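Alpha-rhamnosidase (Dictyoglomus thermophilum, PDB 6I60) probably hydrolyses terminal non-reducing alpha-L-rhamnose residues from alpha-L-rhamnosides, as a bacterial glycoside hydrolase. Local coordinates at residues T41-F53 against V131-E143. Residues are numbered along the deposited sequence; the frame is centred on the assembly and turned at random.
Sequences TNPLGVDKKNPIF and VVNTFETGLMNEE
Asn-42 turns its amide oxygen to the neighbouring strand: CG is anti to the carbonyl carbon (chi1 -70°), and OD1 takes the backbone N-H of Thr-134 at 3.0 Å, on a somewhat bent bond. At Pro-43 the ring puts CG 3.7 Å from CB of Phe-135, while its carbonyl receives Glu-136 N almost straight (174°). The side chain of Leu-44 runs alongside that of Glu-136, CD1 lying 3.4 Å from OE1; the carboxylate itself is held by salt bridges to Arg-191 and Arg-193. Next, Glu-136 O is gripped by two donors, Gly-45 N at 2.9 Å and Val-46 N at 2.8 Å, the latter in the carbonyl plane. Here a short, weakly bonded edge strand, 44-46, pairs in parallel with strand 133-137 around Leu-44 and Glu-136, in the N-terminal immunoglobulin-like domain. Val-46 CG2 leans on CB of Phe-135. Beyond it, Asp-47 OD2 accepts Met-140 N at 3.0 Å from above the carboxylate plane, while OD1 is hydrogen-bonded to the hydroxyl of Tyr-229. With an alanine in place of Asp-47, Met-140 N and the Tyr-229 hydroxyl would probably both lose this carboxylate as partner, leaving the turn after Gly-138 less firmly held. Lys-49 carries its aliphatic CD and CE across the Met-140 methyl. Finally, from strand 52-56, Phe-53 points its edge at the face of Phe-135 in an offset edge-to-face pair, planes at 73° and centroids 5.3 Å apart.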
loop_
_atom_site.group_PDB
_atom_site.type_symbol
_atom_site.label_atom_id
_atom_site.label_comp_id
_atom_site.label_asym_id
_atom_site.label_seq_id
_atom_site.Cartn_x
_atom_site.Cartn_y
_atom_site.Cartn_z
ATOM N N THR A 41 -7.774 11.129 -10.160
ATOM C CA THR A 41 -8.087 12.074 -11.225
ATOM C C THR A 41 -9.046 11.418 -12.209
ATOM O O THR A 41 -8.684 10.451 -12.888
ATOM C CB THR A 41 -6.811 12.533 -11.924
ATOM O OG1 THR A 41 -6.082 13.414 -11.061
ATOM C CG2 THR A 41 -7.143 13.266 -13.220
ATOM N N ASN A 42 -10.273 11.940 -12.277
ATOM C CA ASN A 42 -11.321 11.464 -13.171
ATOM C C ASN A 42 -11.548 9.968 -12.997
ATOM O O ASN A 42 -11.162 9.176 -13.866
ATOM C CB ASN A 42 -10.974 11.785 -14.626
ATOM C CG ASN A 42 -11.040 13.268 -14.924
ATOM O OD1 ASN A 42 -11.898 13.979 -14.402
ATOM N ND2 ASN A 42 -10.128 13.745 -15.764
ATOM N N PRO A 43 -12.164 9.544 -11.899
ATOM C CA PRO A 43 -12.364 8.112 -11.671
ATOM C C PRO A 43 -13.480 7.547 -12.534
ATOM O O PRO A 43 -14.477 8.212 -12.825
ATOM C CB PRO A 43 -12.731 8.045 -10.184
ATOM C CG PRO A 43 -13.388 9.352 -9.914
ATOM C CD PRO A 43 -12.717 10.366 -10.808
ATOM N N LEU A 44 -13.294 6.295 -12.943
ATOM C CA LEU A 44 -14.265 5.570 -13.757
ATOM C C LEU A 44 -14.767 4.378 -12.950
ATOM O O LEU A 44 -14.042 3.394 -12.773
ATOM C CB LEU A 44 -13.646 5.119 -15.080
ATOM C CG LEU A 44 -14.411 4.079 -15.903
ATOM C CD1 LEU A 44 -15.782 4.602 -16.294
ATOM C CD2 LEU A 44 -13.616 3.678 -17.137
ATOM N N GLY A 45 -16.000 4.470 -12.458
ATOM C CA GLY A 45 -16.599 3.379 -11.716
ATOM C C GLY A 45 -16.850 3.680 -10.254
ATOM O O GLY A 45 -16.702 2.803 -9.399
ATOM N N VAL A 46 -17.238 4.917 -9.956
ATOM C CA VAL A 46 -17.515 5.315 -8.580
ATOM C C VAL A 46 -18.801 4.627 -8.135
ATOM O O VAL A 46 -19.881 4.903 -8.666
ATOM C CB VAL A 46 -17.617 6.838 -8.445
ATOM C CG1 VAL A 46 -17.533 7.246 -6.985
ATOM C CG2 VAL A 46 -16.521 7.513 -9.253
ATOM N N ASP A 47 -18.689 3.718 -7.166
ATOM C CA ASP A 47 -19.854 3.056 -6.598
ATOM C C ASP A 47 -20.282 3.648 -5.263
ATOM O O ASP A 47 -21.407 3.391 -4.823
ATOM C CB ASP A 47 -19.584 1.557 -6.424
ATOM C CG ASP A 47 -20.061 0.738 -7.611
ATOM O OD1 ASP A 47 -19.984 -0.508 -7.550
ATOM O OD2 ASP A 47 -20.513 1.343 -8.607
ATOM N N LYS A 48 -19.418 4.427 -4.619
ATOM C CA LYS A 48 -19.785 5.110 -3.385
ATOM C C LYS A 48 -20.880 6.130 -3.671
ATOM O O LYS A 48 -20.711 7.006 -4.525
ATOM C CB LYS A 48 -18.561 5.791 -2.777
ATOM C CG LYS A 48 -18.059 5.154 -1.495
ATOM C CD LYS A 48 -17.217 6.130 -0.688
ATOM C CE LYS A 48 -17.005 5.633 0.735
ATOM N NZ LYS A 48 -16.385 4.277 0.767
ATOM N N LYS A 49 -22.006 6.014 -2.961
ATOM C CA LYS A 49 -23.095 6.969 -3.146
ATOM C C LYS A 49 -22.685 8.369 -2.713
ATOM O O LYS A 49 -23.188 9.360 -3.256
ATOM C CB LYS A 49 -24.334 6.514 -2.374
ATOM C CG LYS A 49 -24.843 5.140 -2.776
ATOM C CD LYS A 49 -25.914 5.236 -3.851
ATOM C CE LYS A 49 -26.390 3.857 -4.282
ATOM N NZ LYS A 49 -27.154 3.160 -3.208
ATOM N N ASN A 50 -21.773 8.475 -1.744
ATOM C CA ASN A 50 -21.237 9.752 -1.278
ATOM C C ASN A 50 -19.720 9.716 -1.424
ATOM O O ASN A 50 -18.998 9.483 -0.444
ATOM C CB ASN A 50 -21.646 10.031 0.166
ATOM C CG ASN A 50 -23.145 9.963 0.369
ATOM O OD1 ASN A 50 -23.742 8.887 0.325
ATOM N ND2 ASN A 50 -23.763 11.117 0.592
ATOM N N PRO A 51 -19.201 9.940 -2.631
ATOM C CA PRO A 51 -17.746 9.922 -2.826
ATOM C C PRO A 51 -17.074 11.103 -2.139
ATOM O O PRO A 51 -17.714 12.038 -1.654
ATOM C CB PRO A 51 -17.587 9.994 -4.348
ATOM C CG PRO A 51 -18.852 10.625 -4.830
ATOM C CD PRO A 51 -19.928 10.158 -3.894
ATOM N N ILE A 52 -15.745 11.047 -2.109
ATOM C CA ILE A 52 -14.921 12.062 -1.463
ATOM C C ILE A 52 -14.309 12.957 -2.533
ATOM O O ILE A 52 -13.741 12.465 -3.517
ATOM C CB ILE A 52 -13.828 11.416 -0.593
ATOM C CG1 ILE A 52 -14.452 10.490 0.455
ATOM C CG2 ILE A 52 -12.972 12.484 0.068
ATOM C CD1 ILE A 52 -15.135 11.218 1.595
ATOM N N PHE A 53 -14.424 14.269 -2.344
ATOM C CA PHE A 53 -13.857 15.258 -3.251
ATOM C C PHE A 53 -12.698 15.974 -2.571
ATOM O O PHE A 53 -12.733 16.224 -1.362
ATOM C CB PHE A 53 -14.914 16.277 -3.690
ATOM C CG PHE A 53 -15.987 15.701 -4.572
ATOM C CD1 PHE A 53 -15.812 15.635 -5.945
ATOM C CD2 PHE A 53 -17.169 15.227 -4.029
ATOM C CE1 PHE A 53 -16.796 15.106 -6.760
ATOM C CE2 PHE A 53 -18.157 14.695 -4.838
ATOM C CZ PHE A 53 -17.970 14.635 -6.205
ATOM N N VAL A 131 -11.146 23.946 -13.518
ATOM C CA VAL A 131 -11.449 23.263 -14.768
ATOM C C VAL A 131 -12.418 22.123 -14.490
ATOM O O VAL A 131 -12.285 21.398 -13.495
ATOM C CB VAL A 131 -10.154 22.766 -15.433
ATOM C CG1 VAL A 131 -10.443 21.638 -16.410
ATOM C CG2 VAL A 131 -9.449 23.917 -16.137
ATOM N N VAL A 132 -13.418 21.975 -15.362
ATOM C CA VAL A 132 -14.459 20.972 -15.161
ATOM C C VAL A 132 -13.829 19.587 -15.110
ATOM O O VAL A 132 -13.177 19.146 -16.064
ATOM C CB VAL A 132 -15.514 21.066 -16.268
ATOM C CG1 VAL A 132 -16.467 19.883 -16.199
ATOM C CG2 VAL A 132 -16.271 22.380 -16.162
ATOM N N ASN A 133 -14.015 18.898 -13.988
ATOM C CA ASN A 133 -13.574 17.524 -13.830
ATOM C C ASN A 133 -14.762 16.583 -14.029
ATOM O O ASN A 133 -15.881 17.006 -14.329
ATOM C CB ASN A 133 -12.916 17.324 -12.464
ATOM C CG ASN A 133 -11.412 17.509 -12.512
ATOM O OD1 ASN A 133 -10.917 18.607 -12.771
ATOM N ND2 ASN A 133 -10.674 16.430 -12.267
ATOM N N THR A 134 -14.516 15.288 -13.854
ATOM C CA THR A 134 -15.508 14.285 -14.209
ATOM C C THR A 134 -15.337 13.060 -13.325
ATOM O O THR A 134 -14.211 12.644 -13.046
ATOM C CB THR A 134 -15.379 13.900 -15.691
ATOM O OG1 THR A 134 -15.974 14.920 -16.504
ATOM C CG2 THR A 134 -16.054 12.566 -15.983
ATOM N N PHE A 135 -16.457 12.499 -12.874
ATOM C CA PHE A 135 -16.458 11.183 -12.251
ATOM C C PHE A 135 -17.656 10.403 -12.771
ATOM O O PHE A 135 -18.768 10.936 -12.830
ATOM C CB PHE A 135 -16.482 11.274 -10.717
ATOM C CG PHE A 135 -17.710 11.936 -10.154
ATOM C CD1 PHE A 135 -17.791 13.315 -10.063
ATOM C CD2 PHE A 135 -18.771 11.175 -9.687
ATOM C CE1 PHE A 135 -18.913 13.924 -9.535
ATOM C CE2 PHE A 135 -19.897 11.778 -9.158
ATOM C CZ PHE A 135 -19.967 13.153 -9.081
ATOM N N GLU A 136 -17.421 9.156 -13.170
ATOM C CA GLU A 136 -18.455 8.295 -13.730
ATOM C C GLU A 136 -18.811 7.203 -12.733
ATOM O O GLU A 136 -17.923 6.556 -12.168
ATOM C CB GLU A 136 -17.996 7.668 -15.049
ATOM C CG GLU A 136 -18.930 6.583 -15.568
ATOM C CD GLU A 136 -18.695 6.254 -17.030
ATOM O OE1 GLU A 136 -17.875 6.941 -17.674
ATOM O OE2 GLU A 136 -19.327 5.301 -17.534
ATOM N N THR A 137 -20.107 6.998 -12.523
ATOM C CA THR A 137 -20.568 5.944 -11.635
ATOM C C THR A 137 -20.599 4.612 -12.370
ATOM O O THR A 137 -20.898 4.551 -13.566
ATOM C CB THR A 137 -21.956 6.275 -11.083
ATOM O OG1 THR A 137 -22.827 6.637 -12.160
ATOM C CG2 THR A 137 -21.874 7.432 -10.099
ATOM N N GLY A 138 -20.318 3.550 -11.637
ATOM C CA GLY A 138 -20.324 2.217 -12.174
ATOM C C GLY A 138 -21.724 1.667 -12.185
ATOM O O GLY A 138 -22.653 2.363 -12.524
ATOM N N LEU A 139 -21.894 0.427 -11.741
ATOM C CA LEU A 139 -23.203 -0.209 -11.723
ATOM C C LEU A 139 -23.995 0.168 -10.522
ATOM O O LEU A 139 -25.166 -0.090 -10.481
ATOM C CB LEU A 139 -23.106 -1.709 -11.798
ATOM C CG LEU A 139 -22.977 -2.181 -13.230
ATOM C CD1 LEU A 139 -23.677 -3.491 -13.420
ATOM C CD2 LEU A 139 -23.585 -1.169 -14.151
ATOM N N MET A 140 -23.317 0.742 -9.545
ATOM C CA MET A 140 -23.873 1.280 -8.349
ATOM C C MET A 140 -24.621 0.332 -7.502
ATOM O O MET A 140 -25.833 0.222 -7.559
ATOM C CB MET A 140 -24.716 2.503 -8.640
ATOM C CG MET A 140 -23.898 3.704 -9.019
ATOM S SD MET A 140 -23.816 4.820 -7.639
ATOM C CE MET A 140 -25.548 4.970 -7.293
ATOM N N ASN A 141 -23.852 -0.286 -6.636
ATOM C CA ASN A 141 -24.369 -1.199 -5.675
ATOM C C ASN A 141 -25.292 -2.245 -6.295
ATOM O O ASN A 141 -26.465 -2.283 -5.969
ATOM C CB ASN A 141 -25.064 -0.441 -4.516
ATOM C CG ASN A 141 -24.227 0.720 -3.953
ATOM O OD1 ASN A 141 -23.681 1.542 -4.682
ATOM N ND2 ASN A 141 -24.165 0.799 -2.632
ATOM N N GLU A 142 -24.755 -3.036 -7.216
ATOM C CA GLU A 142 -25.461 -4.149 -7.814
ATOM C C GLU A 142 -26.868 -3.827 -8.292
ATOM O O GLU A 142 -27.799 -4.617 -8.114
ATOM C CB GLU A 142 -25.497 -5.245 -6.761
ATOM C CG GLU A 142 -25.892 -6.617 -7.230
ATOM C CD GLU A 142 -25.809 -7.596 -6.096
ATOM O OE1 GLU A 142 -24.738 -7.680 -5.487
ATOM O OE2 GLU A 142 -26.818 -8.249 -5.788
ATOM N N GLU A 143 -27.003 -2.662 -8.915
ATOM C CA GLU A 143 -28.289 -2.140 -9.383
ATOM C C GLU A 143 -28.792 -3.001 -10.539
ATOM O O GLU A 143 -28.658 -2.662 -11.718
ATOM C CB GLU A 143 -28.155 -0.680 -9.794
ATOM C CG GLU A 143 -28.915 0.287 -8.903
ATOM C CD GLU A 143 -30.370 0.442 -9.311
ATOM O OE1 GLU A 143 -31.001 1.430 -8.883
ATOM O OE2 GLU A 143 -30.884 -0.422 -10.055
#